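Local coordinates for protein exonuclease VapC9 (Pyrobaculum aerophilum, PDB 1V8P) that probably acts as the magnesium-dependent ribonuclease toxin of a type II toxin-antitoxin system, with a slow exonuclease activity on single-stranded DNA, at residues W69-R73 against L74-D78; G112-F115 against Y116-S119; R136-L139 against A140-G144. The protein carries 1 engineered substitution. One frame throughout, in Å; residues are numbered along the deposited sequence.

Contact 1 of 3, residues W69-R73 against L74-D78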
loop_
_atom_site.group_PDB
_atom_site.type_symbol
_atom_site.label_atom_id
_atom_site.label_comp_id
_atom_site.label_asym_id
_atom_site.label_seq_id
_atom_site.Cartn_x
_atom_site.Cartn_y
_atom_site.Cartn_z
ATOM N N TRP C 69 7.576 5.867 -9.723
ATOM C CA TRP C 69 7.806 4.452 -9.903
ATOM C C TRP C 69 6.542 3.779 -10.423
ATOM O O TRP C 69 6.601 3.036 -11.399
ATOM C CB TRP C 69 8.223 3.811 -8.581
ATOM C CG TRP C 69 8.322 2.298 -8.639
ATOM C CD1 TRP C 69 9.214 1.559 -9.366
ATOM C CD2 TRP C 69 7.474 1.353 -7.970
ATOM N NE1 TRP C 69 8.970 0.218 -9.194
ATOM C CE2 TRP C 69 7.908 0.063 -8.347
ATOM C CE3 TRP C 69 6.389 1.472 -7.095
ATOM C CZ2 TRP C 69 7.295 -1.103 -7.876
ATOM C CZ3 TRP C 69 5.775 0.305 -6.621
ATOM C CH2 TRP C 69 6.230 -0.961 -7.014
ATOM N N LYS C 70 5.400 4.037 -9.787
ATOM C CA LYS C 70 4.149 3.416 -10.209
ATOM C C LYS C 70 3.779 3.791 -11.633
ATOM O O LYS C 70 3.177 2.996 -12.348
ATOM C CB LYS C 70 2.979 3.808 -9.293
ATOM C CG LYS C 70 3.111 3.389 -7.841
ATOM C CD LYS C 70 1.867 3.771 -7.055
ATOM C CE LYS C 70 2.115 3.672 -5.554
ATOM N NZ LYS C 70 0.863 3.606 -4.741
ATOM N N GLU C 71 4.111 5.005 -12.049
ATOM C CA GLU C 71 3.776 5.409 -13.403
ATOM C C GLU C 71 4.658 4.616 -14.362
ATOM O O GLU C 71 4.187 4.134 -15.388
ATOM C CB GLU C 71 3.988 6.917 -13.597
ATOM C CG GLU C 71 3.042 7.789 -12.796
ATOM C CD GLU C 71 3.268 9.270 -13.036
ATOM O OE1 GLU C 71 4.234 9.613 -13.742
ATOM O OE2 GLU C 71 2.486 10.097 -12.510
ATOM N N ALA C 72 5.930 4.460 -14.011
ATOM C CA ALA C 72 6.847 3.723 -14.870
ATOM C C ALA C 72 6.367 2.287 -15.003
ATOM O O ALA C 72 6.402 1.707 -16.090
ATOM C CB ALA C 72 8.256 3.756 -14.296
ATOM N N ARG C 73 5.920 1.723 -13.889
ATOM C CA ARG C 73 5.428 0.353 -13.861
ATOM C C ARG C 73 4.235 0.196 -14.794
ATOM O O ARG C 73 4.018 -0.872 -15.376
ATOM C CB ARG C 73 5.006 -0.036 -12.444
ATOM C CG ARG C 73 5.987 -0.930 -11.701
ATOM C CD ARG C 73 6.060 -2.323 -12.307
ATOM N NE ARG C 73 6.396 -3.320 -11.295
ATOM C CZ ARG C 73 5.501 -3.943 -10.529
ATOM N NH1 ARG C 73 4.204 -3.681 -10.665
ATOM N NH2 ARG C 73 5.906 -4.814 -9.616
ATOM N N LEU C 74 3.468 1.270 -14.936
ATOM C CA LEU C 74 2.289 1.240 -15.782
ATOM C C LEU C 74 2.540 1.720 -17.197
ATOM O O LEU C 74 1.596 2.024 -17.929
ATOM C CB LEU C 74 1.164 2.055 -15.143
ATOM C CG LEU C 74 0.627 1.452 -13.844
ATOM C CD1 LEU C 74 -0.414 2.365 -13.263
ATOM C CD2 LEU C 74 0.050 0.078 -14.111
ATOM N N GLY C 75 3.809 1.807 -17.577
ATOM C CA GLY C 75 4.117 2.208 -18.936
ATOM C C GLY C 75 4.436 3.646 -19.299
ATOM O O GLY C 75 4.259 4.034 -20.463
ATOM N N ARG C 76 4.894 4.450 -18.343
ATOM C CA ARG C 76 5.247 5.826 -18.674
ATOM C C ARG C 76 6.544 5.733 -19.462
ATOM O O ARG C 76 7.548 5.229 -18.960
ATOM C CB ARG C 76 5.470 6.663 -17.424
ATOM C CG ARG C 76 5.943 8.052 -17.758
ATOM C CD ARG C 76 5.573 9.047 -16.691
ATOM N NE ARG C 76 5.993 10.388 -17.077
ATOM C CZ ARG C 76 5.744 11.491 -16.379
ATOM N NH1 ARG C 76 5.067 11.431 -15.241
ATOM N NH2 ARG C 76 6.188 12.657 -16.817
ATOM N N VAL C 77 6.518 6.212 -20.700
ATOM C CA VAL C 77 7.692 6.146 -21.560
ATOM C C VAL C 77 8.911 6.892 -21.016
ATOM O O VAL C 77 9.992 6.314 -20.896
ATOM C CB VAL C 77 7.367 6.680 -22.995
ATOM C CG1 VAL C 77 8.636 6.760 -23.827
ATOM C CG2 VAL C 77 6.349 5.759 -23.690
ATOM N N ASP C 78 8.716 8.159 -20.663
ATOM C CA ASP C 78 9.788 9.029 -20.183
ATOM C C ASP C 78 10.142 9.005 -18.696
ATOM O O ASP C 78 10.680 9.986 -18.177
ATOM C CB ASP C 78 9.457 10.473 -20.554
ATOM C CG ASP C 78 8.135 10.930 -19.954
ATOM O OD1 ASP C 78 7.875 12.149 -19.904
ATOM O OD2 ASP C 78 7.347 10.060 -19.531
#
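Arg-76 folds back from the turn onto Glu-71, and its chain can be followed along that residue atom by atom. Arg-76 CB packs 3.5 Å from the carbonyl oxygen Glu-71 O. With CG anti to the backbone N (chi1 175°) and the chain extended as far as NE, Arg-76 runs beside the glutamate, both pointing the same way. Arg-76 CD lies 4.1 Å from Glu-71 CB and 3.3 Å from Glu-71 OE1. At the tip NH1 forms a salt bridge with Glu-71 OE1, the carboxylate and guanidinium planes being nearly coplanar at 26°. NE turns to Asp-78 instead, donating in the guanidinium plane to OD2 of that residue over 2.8 Å. NE and NH1 thus hold one acid each, on different guanidinium edges, joining the three side chains in a salt-bridge network.

The helix itself ends in a Schellman motif: Arg-76 N bonds to Glu-71 O at 3.1 Å and Gly-75 N to Ala-72 O at 3.0 Å, with Gly-75, of positive phi, as the C-prime residue.

The turn joins helix 58-73 to helix 79-91, where Ala-72 touches Trp-79 and Arg-76 touches Ala-82. A second subunit meets the turn through its Asp-135, salt-bridged to Arg-73.

Contact 2 of 3, residues G112-F115 against Y116-S119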
loop_
_atom_site.group_PDB
_atom_site.type_symbol
_atom_site.label_atom_id
_atom_site.label_comp_id
_atom_site.label_asym_id
_atom_site.label_seq_id
_atom_site.Cartn_x
_atom_site.Cartn_y
_atom_site.Cartn_z
ATOM N N GLY C 112 -7.041 9.360 12.859
ATOM C CA GLY C 112 -7.326 8.362 11.846
ATOM C C GLY C 112 -6.604 8.649 10.532
ATOM O O GLY C 112 -7.221 8.783 9.478
ATOM N N LEU C 113 -5.283 8.758 10.612
ATOM C CA LEU C 113 -4.448 9.005 9.454
ATOM C C LEU C 113 -3.403 7.906 9.401
ATOM O O LEU C 113 -3.176 7.209 10.391
ATOM C CB LEU C 113 -3.719 10.334 9.591
ATOM C CG LEU C 113 -4.483 11.640 9.459
ATOM C CD1 LEU C 113 -3.594 12.768 9.931
ATOM C CD2 LEU C 113 -4.914 11.840 8.011
ATOM N N THR C 114 -2.769 7.748 8.246
ATOM C CA THR C 114 -1.709 6.759 8.117
ATOM C C THR C 114 -0.540 7.397 8.850
ATOM O O THR C 114 -0.526 8.614 9.055
ATOM C CB THR C 114 -1.267 6.578 6.663
ATOM O OG1 THR C 114 -0.941 7.861 6.117
ATOM C CG2 THR C 114 -2.352 5.912 5.843
ATOM N N PHE C 115 0.443 6.598 9.236
ATOM C CA PHE C 115 1.592 7.170 9.908
ATOM C C PHE C 115 2.295 8.154 8.961
ATOM O O PHE C 115 2.827 9.163 9.387
ATOM C CB PHE C 115 2.559 6.065 10.331
ATOM C CG PHE C 115 3.826 6.577 10.954
ATOM C CD1 PHE C 115 3.988 6.575 12.339
ATOM C CD2 PHE C 115 4.845 7.070 10.162
ATOM C CE1 PHE C 115 5.157 7.058 12.924
ATOM C CE2 PHE C 115 6.014 7.557 10.733
ATOM C CZ PHE C 115 6.172 7.549 12.123
ATOM N N TYR C 116 2.282 7.861 7.668
ATOM C CA TYR C 116 2.941 8.735 6.703
ATOM C C TYR C 116 2.284 10.099 6.669
ATOM O O TYR C 116 2.956 11.097 6.862
ATOM C CB TYR C 116 2.939 8.107 5.308
ATOM C CG TYR C 116 3.797 6.882 5.218
ATOM C CD1 TYR C 116 5.178 6.970 5.327
ATOM C CD2 TYR C 116 3.234 5.617 5.045
ATOM C CE1 TYR C 116 5.990 5.828 5.261
ATOM C CE2 TYR C 116 4.037 4.470 4.980
ATOM C CZ TYR C 116 5.420 4.586 5.087
ATOM O OH TYR C 116 6.232 3.469 5.002
ATOM N N ASP C 117 0.973 10.146 6.440
ATOM C CA ASP C 117 0.254 11.416 6.418
ATOM C C ASP C 117 0.336 12.149 7.775
ATOM O O ASP C 117 0.385 13.364 7.808
ATOM C CB ASP C 117 -1.216 11.188 6.020
ATOM C CG ASP C 117 -1.386 10.871 4.521
ATOM O OD1 ASP C 117 -2.440 10.311 4.136
ATOM O OD2 ASP C 117 -0.472 11.186 3.720
ATOM N N ALA C 118 0.380 11.415 8.887
ATOM C CA ALA C 118 0.458 12.039 10.211
ATOM C C ALA C 118 1.795 12.713 10.449
ATOM O O ALA C 118 1.890 13.628 11.276
ATOM C CB ALA C 118 0.197 11.027 11.305
ATOM N N SER C 119 2.830 12.265 9.742
ATOM C CA SER C 119 4.147 12.866 9.883
ATOM C C SER C 119 4.036 14.325 9.421
ATOM O O SER C 119 4.630 15.238 10.011
ATOM C CB SER C 119 5.172 12.104 9.031
ATOM O OG SER C 119 5.385 10.796 9.531
HETATM O O HOH W 1 -4.415 8.853 6.241
#
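Thr-114 caps helix 115-127 by accepting from Asp-117 N through its side-chain oxygen OG1, at 3.0 Å and with a nearly straight N-H...O angle of 165°. The hydroxyl can do this because chi1 of 53° places OG1 between the backbone N and the carbonyl carbon, turned in over the first turn of the helix. It also lies 3.3 Å from Asp-117 CB, the two side chains crossing at a slant. The carbonyl of the same threonine is used as well: Ala-118 N donates to Thr-114 O over 2.9 Å.

The tightly packed part lies around Leu-113, Phe-115, Ala-118 and Ser-119, all buried. Leu-113 CD1 reaches Ala-118 CA at 4.1 Å, an apolar contact that straddles the cap, between the residue before it and the fourth after it, as in a hydrophobic staple. Ser-119 OG donates to Phe-115 O at 3.0 Å and sits 3.5 Å from Phe-115 CE2, so the buried hydroxyl is satisfied by the backbone one turn earlier.

The looser side is that of Thr-114 and Asp-117, both partly exposed, where a water bridges the two residues. It accepts from Thr-114 N and donates to Asp-117 OD1, linking the cap to an aspartate predicted to bind magnesium.

Phe-115 and Ala-118 pack on Val-104 of helix 101-111, Tyr-116 leans on Leu-59 and Glu-63 of helix 58-73, and Leu-113 and Asp-117 meet Leu-138 of helix 136-141. A third subunit adds Trp-69 against Thr-114 and Tyr-62 against Ser-119.

Contact 3 of 3, residues R136-L139 against A140-G144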
loop_
_atom_site.group_PDB
_atom_site.type_symbol
_atom_site.label_atom_id
_atom_site.label_comp_id
_atom_site.label_asym_id
_atom_site.label_seq_id
_atom_site.Cartn_x
_atom_site.Cartn_y
_atom_site.Cartn_z
ATOM N N ARG C 136 -7.470 15.611 0.339
ATOM C CA ARG C 136 -8.628 16.173 1.035
ATOM C C ARG C 136 -8.697 15.788 2.509
ATOM O O ARG C 136 -9.009 16.614 3.360
ATOM C CB ARG C 136 -9.937 15.744 0.357
ATOM C CG ARG C 136 -10.050 16.084 -1.125
ATOM C CD ARG C 136 -9.754 17.536 -1.375
ATOM N NE ARG C 136 -8.661 17.719 -2.322
ATOM C CZ ARG C 136 -8.271 18.907 -2.778
ATOM N NH1 ARG C 136 -8.894 20.008 -2.362
ATOM N NH2 ARG C 136 -7.270 18.998 -3.651
ATOM N N GLU C 137 -8.411 14.532 2.815
ATOM C CA GLU C 137 -8.460 14.073 4.188
ATOM C C GLU C 137 -7.452 14.872 5.019
ATOM O O GLU C 137 -7.798 15.373 6.081
ATOM C CB GLU C 137 -8.190 12.566 4.226
ATOM C CG GLU C 137 -8.996 11.753 5.250
ATOM C CD GLU C 137 -10.450 12.203 5.397
ATOM O OE1 GLU C 137 -11.057 12.684 4.417
ATOM O OE2 GLU C 137 -11.002 12.056 6.508
ATOM N N LEU C 138 -6.226 15.035 4.529
ATOM C CA LEU C 138 -5.223 15.794 5.287
ATOM C C LEU C 138 -5.648 17.253 5.479
ATOM O O LEU C 138 -5.512 17.815 6.563
ATOM C CB LEU C 138 -3.860 15.768 4.585
ATOM C CG LEU C 138 -2.723 14.885 5.115
ATOM C CD1 LEU C 138 -1.445 15.305 4.389
ATOM C CD2 LEU C 138 -2.537 15.028 6.632
ATOM N N LEU C 139 -6.149 17.866 4.413
ATOM C CA LEU C 139 -6.603 19.244 4.497
ATOM C C LEU C 139 -7.614 19.353 5.636
ATOM O O LEU C 139 -7.634 20.328 6.379
ATOM C CB LEU C 139 -7.266 19.659 3.189
ATOM C CG LEU C 139 -6.356 19.915 1.987
ATOM C CD1 LEU C 139 -7.123 19.690 0.683
ATOM C CD2 LEU C 139 -5.821 21.333 2.058
ATOM N N ALA C 140 -8.442 18.331 5.780
ATOM C CA ALA C 140 -9.466 18.341 6.806
ATOM C C ALA C 140 -8.931 18.234 8.231
ATOM O O ALA C 140 -9.384 18.943 9.124
ATOM C CB ALA C 140 -10.467 17.204 6.549
ATOM N N LYS C 141 -7.965 17.352 8.439
ATOM C CA LYS C 141 -7.451 17.122 9.769
ATOM C C LYS C 141 -6.176 17.864 10.166
ATOM O O LYS C 141 -5.618 17.620 11.235
ATOM C CB LYS C 141 -7.292 15.617 9.949
ATOM C CG LYS C 141 -8.591 14.866 9.633
ATOM C CD LYS C 141 -8.434 13.354 9.704
ATOM C CE LYS C 141 -9.764 12.651 9.502
ATOM N NZ LYS C 141 -9.606 11.164 9.539
ATOM N N THR C 142 -5.727 18.774 9.314
ATOM C CA THR C 142 -4.533 19.544 9.588
ATOM C C THR C 142 -4.864 21.035 9.578
ATOM O O THR C 142 -5.103 21.630 8.530
ATOM C CB THR C 142 -3.422 19.268 8.544
ATOM O OG1 THR C 142 -3.191 17.861 8.461
ATOM C CG2 THR C 142 -2.119 19.959 8.952
ATOM N N LYS C 143 -4.845 21.628 10.765
ATOM C CA LYS C 143 -5.154 23.035 10.942
ATOM C C LYS C 143 -4.279 23.966 10.135
ATOM O O LYS C 143 -3.061 23.952 10.269
ATOM C CB LYS C 143 -5.064 23.382 12.426
ATOM C CG LYS C 143 -5.829 22.388 13.272
ATOM C CD LYS C 143 -5.813 22.742 14.729
ATOM C CE LYS C 143 -6.090 21.485 15.564
ATOM N NZ LYS C 143 -7.214 20.682 14.977
ATOM N N GLY C 144 -4.913 24.780 9.301
ATOM C CA GLY C 144 -4.183 25.722 8.482
ATOM C C GLY C 144 -3.710 25.181 7.145
ATOM O O GLY C 144 -3.089 25.921 6.375
#
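Glu-137 and Lys-141, one turn apart on helix 136-141, are joined by a salt bridge from OE2 of the glutamate to NZ of the lysine, at a rather long 3.5 Å. The glutamate chain bends at chi2 (39°), which brings OE2 as near as 3.3 Å to Lys-141 CE. The lysine is extended, and its stronger partner is the carbonyl of Arg-111, which takes a hydrogen bond from NZ. A weak one goes to the carbonyl of Gly-112, so the ammonium serves the end of helix 101-111 as well as the carboxylate.

The backbone acceptors are met in sequence. Ala-140 N donates to Arg-136 O at 3.0 Å, and Lys-141 N to Glu-137 O at 3.1 Å. Leu-138 O accepts from a side chain, Thr-142 OG1, over 3.0 Å, and this buried hydroxyl also lies 3.4 Å from Leu-138 CD2, the two side chains pointing the same way. Near the start of the helix, Glu-137 N is bound by OD1 of Asp-135.

This short helix follows strand 130-132 in the PIN domain and begins beside the predicted magnesium site, where Leu-138 packs on Asp-33.

Contact 1 is a surface turn whose centre lies about 21 Å from that of the chain, whereas the centres of contacts 2 and 3 each lie about 13 Å from it and both are partly buried. Contacts 2 and 3 touch, their centres about 11 Å apart, and both border the predicted magnesium site; contact 1 stands apart within its own chain but, like contact 3, meets the second subunit. The chemistry follows this placement: charged side chains dominate at the exposed helix end of 69-78, a capping hydroxyl and apolar packing start the helix in 112-119, and 136-144 combines a long, partly exposed ion pair with a buried threonine hydroxyl.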